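Local coordinates for lysyl oxidase (Pichia pastoris, PDB 1W7C), which probably oxidises primary amines, peptidyl lysine among them, with the help of a copper ion and a topaquinone cofactor formed from one of its own tyrosines, at residues Y333-Q338 and F442-F447; L410-H413 and Y418-I421; V517-A522 and Y527-I532. All blocks are in the same frame, centred on the assembly; numbering follows the deposited sequence.

Interaction 1: Y333-Q338 and F442-F447; sequences YELSLQ and FLYKFF
Y444 reaches across from strand 442-446 to lie between L335 and L337, and its side chain can be followed atom by atom. From a CB that points toward strand 334-338, the ring is set off with CG anti to the carbonyl carbon (chi1 -60°), which carries it into the space between the two backbones. One flank does the touching: CD2 lies 3.9 Å from CD2 of L335, and CE2 sits at the same distance from that methyl. At the tip, OH passes 4.4 Å from CB of L337, a loose approach, and instead hydrogen-bonds a water at 2.8 Å from Y444 OH. That water accepts the backbone N-H of L337, so a buried amide and a buried phenol are satisfied together, although no direct hydrogen bond joins the segments. Farther along, L337 CD2 meets F442 CE2 at 3.8 Å, the two side chains crossing at about a right angle; F442 has two conformers, and this holds for the one described. F321 and Y494 also pack against Y444, while F431 stacks on F442. The axes of segments 334-338 and 442-446 approach to 10.8 Å, their directions 162° apart, too far for backbone pairing but right for two sheets packed face to face through their side chains. This is the interior of the antiparallel beta-sandwich that makes up the catalytic domain of copper amine oxidases.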
ATOM      1  N   TYR A 333       0.164  17.756 -16.953  1.00 13.92           N
ATOM      2  CA  TYR A 333      -0.030  17.878 -18.384  1.00 14.47           C
ATOM      3  C   TYR A 333      -0.209  16.508 -19.049  1.00 13.57           C
ATOM      4  O   TYR A 333      -1.126  16.314 -19.840  1.00 14.08           O
ATOM      5  CB  TYR A 333       1.102  18.682 -19.050  1.00 14.29           C
ATOM      6  CG  TYR A 333       0.945  18.633 -20.576  1.00 14.34           C
ATOM      7  CD1 TYR A 333      -0.054  19.353 -21.200  1.00 16.69           C
ATOM      8  CD2 TYR A 333       1.771  17.836 -21.366  1.00 14.82           C
ATOM      9  CE1 TYR A 333      -0.260  19.246 -22.571  1.00 16.39           C
ATOM     10  CE2 TYR A 333       1.591  17.723 -22.724  1.00 16.34           C
ATOM     11  CZ  TYR A 333       0.563  18.440 -23.323  1.00 15.48           C
ATOM     12  OH  TYR A 333       0.335  18.319 -24.660  1.00 16.53           O
ATOM     13  N   GLU A 334       0.686  15.583 -18.692  1.00 13.70           N
ATOM     14  CA  GLU A 334       0.713  14.230 -19.245  1.00 14.12           C
ATOM     15  C   GLU A 334       1.060  13.254 -18.148  1.00 12.41           C
ATOM     16  O   GLU A 334       2.038  13.480 -17.433  1.00 13.41           O
ATOM     17  CB  GLU A 334       1.787  14.142 -20.341  1.00 14.68           C
ATOM     18  CG  GLU A 334       1.938  12.742 -20.934  1.00 15.03           C
ATOM     19  CD  GLU A 334       2.982  12.595 -22.022  1.00 15.54           C
ATOM     20  OE1 GLU A 334       3.138  11.449 -22.489  1.00 16.19           O
ATOM     21  OE2 GLU A 334       3.645  13.601 -22.410  1.00 14.77           O
ATOM     22  N   LEU A 335       0.264  12.187 -18.067  1.00 12.98           N
ATOM     23  CA  LEU A 335       0.592  11.042 -17.212  1.00 13.37           C
ATOM     24  C   LEU A 335       0.537   9.832 -18.129  1.00 11.99           C
ATOM     25  O   LEU A 335      -0.533   9.510 -18.640  1.00 13.44           O
ATOM     26  CB  LEU A 335      -0.416  10.924 -16.050  1.00 13.41           C
ATOM     27  CG  LEU A 335      -0.304   9.654 -15.198  1.00 13.45           C
ATOM     28  CD1 LEU A 335       1.057   9.559 -14.533  1.00 14.94           C
ATOM     29  CD2 LEU A 335      -1.382   9.639 -14.152  1.00 14.76           C
ATOM     30  N   SER A 336       1.634   9.142 -18.317  1.00 13.10           N
ATOM     31  CA  SER A 336       1.617   8.058 -19.297  1.00 13.21           C
ATOM     32  C   SER A 336       2.624   6.970 -18.904  1.00 12.35           C
ATOM     33  O   SER A 336       3.823   7.203 -18.773  1.00 13.19           O
ATOM     34  CB  SER A 336       1.948   8.578 -20.698  1.00 13.97           C
ATOM     35  OG  SER A 336       3.155   9.311 -20.687  1.00 16.31           O
ATOM     36  N   LEU A 337       2.111   5.760 -18.750  1.00 13.35           N
ATOM     37  CA  LEU A 337       2.990   4.590 -18.699  1.00 12.60           C
ATOM     38  C   LEU A 337       3.859   4.574 -19.947  1.00 14.10           C
ATOM     39  O   LEU A 337       3.356   4.759 -21.067  1.00 13.87           O
ATOM     40  CB  LEU A 337       2.133   3.331 -18.647  1.00 13.50           C
ATOM     41  CG  LEU A 337       2.912   2.012 -18.675  1.00 14.05           C
ATOM     42  CD1 LEU A 337       3.690   1.781 -17.395  1.00 16.08           C
ATOM     43  CD2 LEU A 337       1.971   0.874 -18.979  1.00 17.06           C
ATOM     44  N   GLN A 338       5.138   4.279 -19.758  1.00 12.84           N
ATOM     45  CA  GLN A 338       6.117   4.322 -20.827  1.00 12.75           C
ATOM     46  C   GLN A 338       6.649   2.972 -21.265  1.00 13.66           C
ATOM     47  O   GLN A 338       6.939   2.772 -22.435  1.00 13.76           O
ATOM     48  CB  GLN A 338       7.323   5.158 -20.368  1.00 13.18           C
ATOM     49  CG  GLN A 338       6.957   6.596 -20.227  1.00 13.97           C
ATOM     50  CD  GLN A 338       6.706   7.258 -21.536  1.00 14.68           C
ATOM     51  OE1 GLN A 338       7.512   7.144 -22.460  1.00 14.82           O
ATOM     52  NE2 GLN A 338       5.572   7.937 -21.636  1.00 14.21           N
ATOM     53  N   PHE A 442      -3.881  -2.275 -14.377  0.60 12.55           N
ATOM     54  CA  PHE A 442      -3.481  -0.877 -14.173  0.60 12.77           C
ATOM     55  C   PHE A 442      -4.660  -0.109 -13.616  1.00 12.49           C
ATOM     56  O   PHE A 442      -5.769  -0.199 -14.157  1.00 15.07           O
ATOM     57  CB  PHE A 442      -3.060  -0.233 -15.492  1.00 13.71           C
ATOM     58  CG  PHE A 442      -1.886  -0.917 -16.173  1.00 12.94           C
ATOM     59  CD1 PHE A 442      -2.133  -1.735 -17.267  1.00 15.09           C
ATOM     60  CD2 PHE A 442      -0.586  -0.755 -15.749  1.00 13.95           C
ATOM     61  CE1 PHE A 442      -1.083  -2.368 -17.907  1.00 15.34           C
ATOM     62  CE2 PHE A 442       0.437  -1.378 -16.389  1.00 15.19           C
ATOM     63  CZ  PHE A 442       0.187  -2.194 -17.462  1.00 16.78           C
ATOM     64  N   LEU A 443      -4.436   0.643 -12.543  1.00 13.18           N
ATOM     65  CA  LEU A 443      -5.496   1.410 -11.905  1.00 13.82           C
ATOM     66  C   LEU A 443      -4.998   2.829 -11.621  1.00 11.75           C
ATOM     67  O   LEU A 443      -3.894   3.026 -11.157  1.00 13.58           O
ATOM     68  CB  LEU A 443      -5.944   0.719 -10.614  1.00 13.61           C
ATOM     69  CG  LEU A 443      -7.125   1.341  -9.909  1.00 13.04           C
ATOM     70  CD1 LEU A 443      -8.397   1.214 -10.722  1.00 15.93           C
ATOM     71  CD2 LEU A 443      -7.316   0.707  -8.554  1.00 14.64           C
ATOM     72  N   TYR A 444      -5.878   3.792 -11.874  1.00 11.54           N
ATOM     73  CA  TYR A 444      -5.695   5.200 -11.593  1.00 12.62           C
ATOM     74  C   TYR A 444      -6.897   5.594 -10.713  1.00 12.36           C
ATOM     75  O   TYR A 444      -8.039   5.497 -11.153  1.00 13.42           O
ATOM     76  CB  TYR A 444      -5.630   6.002 -12.903  1.00 12.87           C
ATOM     77  CG  TYR A 444      -4.508   5.584 -13.776  1.00 11.97           C
ATOM     78  CD1 TYR A 444      -4.607   4.486 -14.611  1.00 13.10           C
ATOM     79  CD2 TYR A 444      -3.293   6.259 -13.745  1.00 11.68           C
ATOM     80  CE1 TYR A 444      -3.506   4.031 -15.362  1.00 13.25           C
ATOM     81  CE2 TYR A 444      -2.211   5.823 -14.496  1.00 13.54           C
ATOM     82  CZ  TYR A 444      -2.325   4.749 -15.332  1.00 13.03           C
ATOM     83  OH  TYR A 444      -1.217   4.377 -16.071  1.00 14.18           O
ATOM     84  N   LYS A 445      -6.606   6.051  -9.483  1.00 13.05           N
ATOM     85  CA  LYS A 445      -7.616   6.265  -8.455  1.00 12.93           C
ATOM     86  C   LYS A 445      -7.521   7.707  -7.965  1.00 12.26           C
ATOM     87  O   LYS A 445      -6.465   8.146  -7.483  1.00 13.79           O
ATOM     88  CB  LYS A 445      -7.331   5.282  -7.322  1.00 13.53           C
ATOM     89  CG  LYS A 445      -8.357   5.388  -6.187  1.00 13.60           C
ATOM     90  CD  LYS A 445      -7.977   4.513  -4.980  1.00 14.95           C
ATOM     91  CE  LYS A 445      -8.123   3.000  -5.266  1.00 14.84           C
ATOM     92  NZ  LYS A 445      -9.504   2.546  -5.542  1.00 14.58           N
ATOM     93  N   PHE A 446      -8.603   8.441  -8.122  1.00 12.84           N
ATOM     94  CA  PHE A 446      -8.688   9.855  -7.818  1.00 13.60           C
ATOM     95  C   PHE A 446      -9.530  10.090  -6.551  1.00 12.70           C
ATOM     96  O   PHE A 446     -10.576   9.480  -6.414  1.00 13.29           O
ATOM     97  CB  PHE A 446      -9.351  10.633  -8.978  1.00 13.83           C
ATOM     98  CG  PHE A 446      -8.603  10.522 -10.313  1.00 14.08           C
ATOM     99  CD1 PHE A 446      -8.733   9.392 -11.113  1.00 14.21           C
ATOM    100  CD2 PHE A 446      -7.828  11.554 -10.770  1.00 14.91           C
ATOM    101  CE1 PHE A 446      -8.096   9.300 -12.331  1.00 18.16           C
ATOM    102  CE2 PHE A 446      -7.165  11.452 -11.975  1.00 17.03           C
ATOM    103  CZ  PHE A 446      -7.272  10.339 -12.727  1.00 17.24           C
ATOM    104  N   PHE A 447      -9.026  10.949  -5.669  1.00 13.33           N
ATOM    105  CA  PHE A 447      -9.640  11.201  -4.354  1.00 13.01           C
ATOM    106  C   PHE A 447     -10.232  12.605  -4.260  1.00 14.08           C
ATOM    107  O   PHE A 447      -9.833  13.530  -5.000  1.00 13.32           O
ATOM    108  CB  PHE A 447      -8.588  11.040  -3.276  1.00 13.75           C
ATOM    109  CG  PHE A 447      -8.055   9.620  -3.107  1.00 12.19           C
ATOM    110  CD1 PHE A 447      -8.518   8.808  -2.081  1.00 12.66           C
ATOM    111  CD2 PHE A 447      -7.084   9.117  -3.971  1.00 13.64           C
ATOM    112  CE1 PHE A 447      -7.989   7.538  -1.901  1.00 13.06           C
ATOM    113  CE2 PHE A 447      -6.564   7.863  -3.791  1.00 15.26           C
ATOM    114  CZ  PHE A 447      -7.026   7.067  -2.745  1.00 12.92           C
TER
HETATM  115  O   HOH W   1      -0.691   5.892 -18.378  1.00 14.25           O

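Interaction 2: L410-H413 and Y418-I421; sequences LLRH and YSAI
H413 and A420 face each other as an antiparallel hydrogen-bonded pair, their amides exchanging two bonds: H413 N to A420 O at 2.9 Å, and A420 N to H413 O at 2.9 Å, the second the straighter (169° at the hydrogen). With CG anti to the backbone N (chi1 -174°), the imidazole of H413 swings over toward Y418, whose OH lies in the ring plane at its edge, 3.5 Å from CD2. Both ring nitrogens are taken up by the second subunit, ND1 by D439 and NE2 by D200, and the hydroxyl of Y418 bonds to the carbonyl of N199 there. The neighbouring non-hydrogen-bonded pair, R412 and I421, turns to the other face of the hairpin, its CA atoms 4.2 Å apart. These two side chains run alongside each other: R412 CB is 4.0 Å from I421 CG1, and R412 NH2 is 3.6 Å from I421 CD1, where a bend at chi3 brings NH2 alongside the isoleucine. A serine in place of I421 would probably open a gap beside the arginine and leave its guanidinium freer to move. That group also forms salt bridges to two acids, D374 and D439 of the second subunit. This hairpin is thus glued by backbone bonds and greasy flanks, while its charged ends are spent on the partner chain; with a carboxylate at each ring nitrogen, H413 is likely to be held in its doubly protonated form.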
ATOM      1  N   LEU A 410     -12.594   8.929   4.512  1.00 14.24           N
ATOM      2  CA  LEU A 410     -11.488   9.797   4.100  1.00 14.57           C
ATOM      3  C   LEU A 410     -10.858  10.473   5.309  1.00 13.54           C
ATOM      4  O   LEU A 410      -9.650  10.639   5.358  1.00 14.71           O
ATOM      5  CB  LEU A 410     -11.963  10.818   3.052  1.00 14.54           C
ATOM      6  CG  LEU A 410     -10.861  11.746   2.501  1.00 16.08           C
ATOM      7  CD1 LEU A 410      -9.720  10.967   1.873  1.00 18.19           C
ATOM      8  CD2 LEU A 410     -11.508  12.661   1.476  1.00 18.48           C
ATOM      9  N   LEU A 411     -11.693  10.884   6.259  1.00 15.04           N
ATOM     10  CA  LEU A 411     -11.222  11.448   7.524  1.00 15.75           C
ATOM     11  C   LEU A 411     -12.338  11.343   8.559  1.00 15.22           C
ATOM     12  O   LEU A 411     -13.475  10.991   8.239  1.00 16.33           O
ATOM     13  CB  LEU A 411     -10.703  12.885   7.361  1.00 15.64           C
ATOM     14  CG  LEU A 411     -11.671  14.005   7.036  1.00 19.67           C
ATOM     15  CD1 LEU A 411     -12.621  14.340   8.180  1.00 27.06           C
ATOM     16  CD2 LEU A 411     -10.927  15.266   6.647  1.00 20.79           C
ATOM     17  N   ARG A 412     -11.977  11.587   9.809  1.00 14.86           N
ATOM     18  CA  ARG A 412     -12.974  11.710  10.853  1.00 15.83           C
ATOM     19  C   ARG A 412     -12.387  12.405  12.062  1.00 15.84           C
ATOM     20  O   ARG A 412     -11.162  12.436  12.232  1.00 15.44           O
ATOM     21  CB  ARG A 412     -13.454  10.311  11.320  1.00 15.24           C
ATOM     22  CG  ARG A 412     -12.425   9.631  12.247  1.00 14.66           C
ATOM     23  CD  ARG A 412     -12.777   8.220  12.713  1.00 16.03           C
ATOM     24  NE  ARG A 412     -14.183   8.062  13.102  1.00 15.21           N
ATOM     25  CZ  ARG A 412     -14.740   8.594  14.174  1.00 16.18           C
ATOM     26  NH1 ARG A 412     -14.013   9.336  14.988  1.00 16.43           N
ATOM     27  NH2 ARG A 412     -16.046   8.405  14.397  1.00 16.65           N
ATOM     28  N   HIS A 413     -13.292  12.860  12.936  1.00 15.85           N
ATOM     29  CA  HIS A 413     -12.912  13.147  14.303  1.00 15.33           C
ATOM     30  C   HIS A 413     -14.110  13.057  15.234  1.00 15.90           C
ATOM     31  O   HIS A 413     -15.195  13.484  14.881  1.00 17.19           O
ATOM     32  CB  HIS A 413     -12.199  14.519  14.456  1.00 16.35           C
ATOM     33  CG  HIS A 413     -11.683  14.766  15.834  1.00 16.20           C
ATOM     34  ND1 HIS A 413     -10.755  13.945  16.438  1.00 15.11           N
ATOM     35  CD2 HIS A 413     -11.985  15.727  16.744  1.00 17.26           C
ATOM     36  CE1 HIS A 413     -10.492  14.404  17.647  1.00 16.80           C
ATOM     37  NE2 HIS A 413     -11.234  15.478  17.864  1.00 17.95           N
ATOM     38  N   TYR A 418     -19.318  15.939  19.415  1.00 19.78           N
ATOM     39  CA  TYR A 418     -19.666  15.692  18.018  1.00 19.65           C
ATOM     40  C   TYR A 418     -18.816  14.589  17.419  1.00 19.16           C
ATOM     41  O   TYR A 418     -17.766  14.226  17.961  1.00 18.51           O
ATOM     42  CB  TYR A 418     -19.475  16.964  17.174  1.00 20.05           C
ATOM     43  CG  TYR A 418     -18.014  17.382  16.944  1.00 18.80           C
ATOM     44  CD1 TYR A 418     -17.247  16.844  15.898  1.00 19.40           C
ATOM     45  CD2 TYR A 418     -17.408  18.326  17.769  1.00 18.90           C
ATOM     46  CE1 TYR A 418     -15.945  17.231  15.718  1.00 18.54           C
ATOM     47  CE2 TYR A 418     -16.075  18.724  17.582  1.00 20.03           C
ATOM     48  CZ  TYR A 418     -15.349  18.171  16.542  1.00 18.27           C
ATOM     49  OH  TYR A 418     -14.035  18.541  16.304  1.00 20.46           O
ATOM     50  N   SER A 419     -19.327  14.013  16.325  1.00 18.81           N
ATOM     51  CA  SER A 419     -18.508  13.190  15.458  1.00 17.58           C
ATOM     52  C   SER A 419     -18.697  13.652  14.041  1.00 17.70           C
ATOM     53  O   SER A 419     -19.833  13.845  13.605  1.00 20.00           O
ATOM     54  CB  SER A 419     -18.891  11.715  15.560  1.00 19.76           C
ATOM     55  OG  SER A 419     -18.505  11.163  16.790  1.00 20.27           O
ATOM     56  N   ALA A 420     -17.591  13.850  13.347  1.00 17.39           N
ATOM     57  CA  ALA A 420     -17.609  14.327  11.973  1.00 16.89           C
ATOM     58  C   ALA A 420     -16.850  13.303  11.138  1.00 17.69           C
ATOM     59  O   ALA A 420     -15.721  12.989  11.435  1.00 19.76           O
ATOM     60  CB  ALA A 420     -16.938  15.688  11.904  1.00 18.40           C
ATOM     61  N   ILE A 421     -17.500  12.696  10.160  1.00 16.51           N
ATOM     62  CA  ILE A 421     -16.879  11.670   9.319  1.00 16.89           C
ATOM     63  C   ILE A 421     -17.173  11.978   7.848  1.00 16.07           C
ATOM     64  O   ILE A 421     -18.316  12.259   7.508  1.00 16.75           O
ATOM     65  CB  ILE A 421     -17.416  10.209   9.659  1.00 16.07           C
ATOM     66  CG1 ILE A 421     -17.450   9.936  11.163  1.00 18.52           C
ATOM     67  CG2 ILE A 421     -16.593   9.159   8.912  1.00 16.80           C
ATOM     68  CD1 ILE A 421     -18.248   8.778  11.516  1.00 41.70           C
TER

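Interaction 3: V517-A522 and Y527-I532; sequences VEYPWA and YNTKQI
The end of the beta hairpin formed by strands 504-518 and 526-536 closes with V517 and Y527 as an antiparallel hydrogen-bonded pair. V517 N gives to Y527 O at 2.8 Å, and Y527 N returns the bond to V517 O, nearly linear at 176°. Past this pair the chain leaves the strand and folds into a type I turn from Y519 to A522; Y519, at its start, already reaches Y527, and the turn brings W521 round to the same ring. Y519 offers its edge to the face of Y527 in a T-shaped pair, planes at 72°, with Y519 CE1 3.7 Å from Y527 CG. W521 arrives in an offset edge-to-face pair, its six-membered ring centroid 5.8 Å from that of Y527. Hairpin arms that embrace the other subunit are a hallmark of copper amine oxidase dimers, and this one fits that description: Y527 OH bonds to H353, W521 NE1 to the carbonyl of D347 and T529 OG1 to Q352, all of the second subunit. Behind the aromatic cluster, CG2 of V517 packs on CG2 of T529 at 3.7 Å and lies beneath the rim of one face of Y519, with W521 against the opposite face. The hydroxyl of Y519 passes 3.5 Å from T529 CG2. Q531 comes in extended, NE2 packing 3.6 Å from V517 CG1; its amide's main polar partner is Y475 of the second subunit.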
ATOM      1  N   VAL A 517      21.136  19.110  19.705  1.00 19.52           N
ATOM      2  CA  VAL A 517      20.937  20.550  19.832  1.00 21.86           C
ATOM      3  C   VAL A 517      20.911  20.952  21.291  1.00 21.18           C
ATOM      4  O   VAL A 517      20.733  20.133  22.181  1.00 21.55           O
ATOM      5  CB  VAL A 517      19.621  21.041  19.182  1.00 22.10           C
ATOM      6  CG1 VAL A 517      19.520  20.642  17.717  1.00 22.89           C
ATOM      7  CG2 VAL A 517      18.407  20.566  19.938  1.00 23.36           C
ATOM      8  N   GLU A 518      21.145  22.234  21.517  1.00 20.99           N
ATOM      9  CA  GLU A 518      20.923  22.863  22.788  1.00 20.74           C
ATOM     10  C   GLU A 518      19.903  23.947  22.522  1.00 21.18           C
ATOM     11  O   GLU A 518      19.970  24.622  21.487  1.00 24.94           O
ATOM     12  CB  GLU A 518      22.210  23.486  23.329  0.50 21.38           C
ATOM     13  CG  GLU A 518      23.277  22.474  23.728  0.50 26.93           C
ATOM     14  CD  GLU A 518      24.487  23.094  24.424  0.50 35.53           C
ATOM     15  OE1 GLU A 518      24.397  24.244  24.921  0.50 41.24           O
ATOM     16  OE2 GLU A 518      25.544  22.421  24.480  0.50 51.00           O
ATOM     17  N   TYR A 519      18.950  24.110  23.436  1.00 20.32           N
ATOM     18  CA  TYR A 519      17.910  25.121  23.314  1.00 20.68           C
ATOM     19  C   TYR A 519      18.172  26.297  24.239  1.00 20.88           C
ATOM     20  O   TYR A 519      18.752  26.118  25.324  1.00 24.22           O
ATOM     21  CB  TYR A 519      16.561  24.535  23.703  1.00 21.82           C
ATOM     22  CG  TYR A 519      16.088  23.409  22.804  1.00 19.85           C
ATOM     23  CD1 TYR A 519      16.139  22.072  23.231  1.00 20.30           C
ATOM     24  CD2 TYR A 519      15.553  23.671  21.557  1.00 19.55           C
ATOM     25  CE1 TYR A 519      15.738  21.063  22.425  1.00 19.16           C
ATOM     26  CE2 TYR A 519      15.141  22.651  20.719  1.00 20.61           C
ATOM     27  CZ  TYR A 519      15.234  21.347  21.171  1.00 19.39           C
ATOM     28  OH  TYR A 519      14.767  20.313  20.393  1.00 19.00           O
ATOM     29  N   PRO A 520      17.742  27.497  23.838  1.00 23.40           N
ATOM     30  CA  PRO A 520      17.949  28.689  24.672  1.00 23.00           C
ATOM     31  C   PRO A 520      17.249  28.616  26.026  1.00 23.11           C
ATOM     32  O   PRO A 520      17.714  29.248  26.988  1.00 25.44           O
ATOM     33  CB  PRO A 520      17.376  29.825  23.811  1.00 23.60           C
ATOM     34  CG  PRO A 520      16.481  29.171  22.823  1.00 27.98           C
ATOM     35  CD  PRO A 520      17.073  27.826  22.561  1.00 24.39           C
ATOM     36  N   TRP A 521      16.188  27.817  26.109  1.00 22.48           N
ATOM     37  CA  TRP A 521      15.437  27.677  27.349  1.00 23.15           C
ATOM     38  C   TRP A 521      15.980  26.590  28.279  1.00 23.62           C
ATOM     39  O   TRP A 521      15.468  26.411  29.389  1.00 23.59           O
ATOM     40  CB  TRP A 521      13.947  27.474  27.066  1.00 22.93           C
ATOM     41  CG  TRP A 521      13.610  26.488  25.957  1.00 23.02           C
ATOM     42  CD1 TRP A 521      13.193  26.782  24.692  1.00 22.09           C
ATOM     43  CD2 TRP A 521      13.644  25.060  26.047  1.00 20.71           C
ATOM     44  NE1 TRP A 521      12.947  25.621  23.996  1.00 20.89           N
ATOM     45  CE2 TRP A 521      13.221  24.551  24.801  1.00 19.82           C
ATOM     46  CE3 TRP A 521      13.963  24.158  27.067  1.00 22.60           C
ATOM     47  CZ2 TRP A 521      13.158  23.189  24.537  1.00 19.19           C
ATOM     48  CZ3 TRP A 521      13.881  22.809  26.811  1.00 23.65           C
ATOM     49  CH2 TRP A 521      13.507  22.338  25.554  1.00 21.23           C
ATOM     50  N   ALA A 522      17.006  25.864  27.854  1.00 24.04           N
ATOM     51  CA  ALA A 522      17.704  24.965  28.768  1.00 28.46           C
ATOM     52  C   ALA A 522      19.197  24.972  28.483  1.00 26.02           C
ATOM     53  O   ALA A 522      19.734  24.018  27.936  1.00 24.59           O
ATOM     54  CB  ALA A 522      17.139  23.550  28.689  1.00 25.87           C
ATOM     55  N   TYR A 527      20.089  17.829  23.707  1.00 21.15           N
ATOM     56  CA  TYR A 527      18.955  16.980  23.341  1.00 17.05           C
ATOM     57  C   TYR A 527      19.256  16.370  21.976  1.00 18.81           C
ATOM     58  O   TYR A 527      19.702  17.058  21.060  1.00 20.16           O
ATOM     59  CB  TYR A 527      17.672  17.808  23.182  1.00 18.24           C
ATOM     60  CG  TYR A 527      16.961  18.200  24.471  1.00 18.29           C
ATOM     61  CD1 TYR A 527      17.474  19.186  25.297  1.00 23.31           C
ATOM     62  CD2 TYR A 527      15.771  17.602  24.846  1.00 17.96           C
ATOM     63  CE1 TYR A 527      16.796  19.556  26.469  1.00 23.71           C
ATOM     64  CE2 TYR A 527      15.092  17.968  26.017  1.00 21.66           C
ATOM     65  CZ  TYR A 527      15.593  18.963  26.800  1.00 20.50           C
ATOM     66  OH  TYR A 527      14.945  19.311  27.951  1.00 22.07           O
ATOM     67  N   ASN A 528      18.954  15.093  21.831  1.00 16.54           N
ATOM     68  CA  ASN A 528      18.888  14.454  20.533  1.00 17.32           C
ATOM     69  C   ASN A 528      17.441  14.569  20.057  1.00 17.21           C
ATOM     70  O   ASN A 528      16.539  14.009  20.672  1.00 19.20           O
ATOM     71  CB  ASN A 528      19.304  12.993  20.640  1.00 18.95           C
ATOM     72  CG  ASN A 528      19.315  12.278  19.304  1.00 17.98           C
ATOM     73  OD1 ASN A 528      18.742  11.222  19.199  1.00 18.39           O
ATOM     74  ND2 ASN A 528      20.085  12.785  18.325  1.00 19.01           N
ATOM     75  N   THR A 529      17.241  15.353  19.021  1.00 17.12           N
ATOM     76  CA  THR A 529      15.938  15.613  18.455  1.00 17.48           C
ATOM     77  C   THR A 529      15.964  15.328  16.970  1.00 16.65           C
ATOM     78  O   THR A 529      16.875  14.653  16.487  1.00 17.00           O
ATOM     79  CB  THR A 529      15.459  17.020  18.840  1.00 21.44           C
ATOM     80  OG1 THR A 529      14.091  17.219  18.441  1.00 22.79           O
ATOM     81  CG2 THR A 529      16.334  18.110  18.205  1.00 20.00           C
ATOM     82  N   LYS A 530      14.956  15.799  16.245  1.00 16.03           N
ATOM     83  CA  LYS A 530      14.915  15.613  14.815  1.00 15.31           C
ATOM     84  C   LYS A 530      14.501  16.910  14.147  1.00 16.38           C
ATOM     85  O   LYS A 530      13.729  17.690  14.695  1.00 16.97           O
ATOM     86  CB  LYS A 530      13.958  14.460  14.430  1.00 15.64           C
ATOM     87  CG  LYS A 530      12.540  14.598  14.961  1.00 16.26           C
ATOM     88  CD  LYS A 530      11.664  13.446  14.515  1.00 14.54           C
ATOM     89  CE  LYS A 530      10.364  13.362  15.226  1.00 15.60           C
ATOM     90  NZ  LYS A 530      10.505  12.865  16.631  1.00 15.38           N
ATOM     91  N   GLN A 531      15.033  17.126  12.948  1.00 15.71           N
ATOM     92  CA  GLN A 531      14.765  18.304  12.150  1.00 15.32           C
ATOM     93  C   GLN A 531      14.480  17.937  10.698  1.00 15.64           C
ATOM     94  O   GLN A 531      14.846  16.855  10.217  1.00 16.79           O
ATOM     95  CB  GLN A 531      15.947  19.255  12.176  1.00 16.09           C
ATOM     96  CG  GLN A 531      16.245  19.824  13.549  1.00 17.99           C
ATOM     97  CD  GLN A 531      17.427  20.771  13.552  1.00 18.61           C
ATOM     98  OE1 GLN A 531      18.157  20.902  12.542  1.00 21.07           O
ATOM     99  NE2 GLN A 531      17.649  21.412  14.696  1.00 19.37           N
ATOM    100  N   ILE A 532      13.900  18.906  10.008  1.00 15.26           N
ATOM    101  CA  ILE A 532      13.804  18.946   8.553  1.00 14.40           C
ATOM    102  C   ILE A 532      14.756  19.990   7.952  1.00 15.40           C
ATOM    103  O   ILE A 532      15.052  20.992   8.582  1.00 18.72           O
ATOM    104  CB  ILE A 532      12.352  19.239   8.120  1.00 17.06           C
ATOM    105  CG1 ILE A 532      11.769  20.507   8.813  1.00 18.90           C
ATOM    106  CG2 ILE A 532      11.493  18.018   8.442  1.00 19.92           C
ATOM    107  CD1 ILE A 532      10.651  21.203   8.053  1.00 19.34           C
TER

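Interaction 1 lies in the core, its centre about 11 Å from the centre of the chain, where side chains and a single water bridge two strands that are not paired. The centres of interactions 2 and 3 lie far out, about 37 and 47 Å from that same point, and each is a local hairpin held by a pair of backbone hydrogen bonds. Interaction 2 is wholly buried against the second subunit and rich in charge; interaction 3 leans on aromatic rings and mostly uncharged hydrogen bonds, with V517 and Q531 partly exposed. Strand 418-433 of interaction 2 pairs with strand 440-446 of interaction 1, so the core and that hairpin share a sheet. The centres of interactions 2 and 3 are about 35 Å apart.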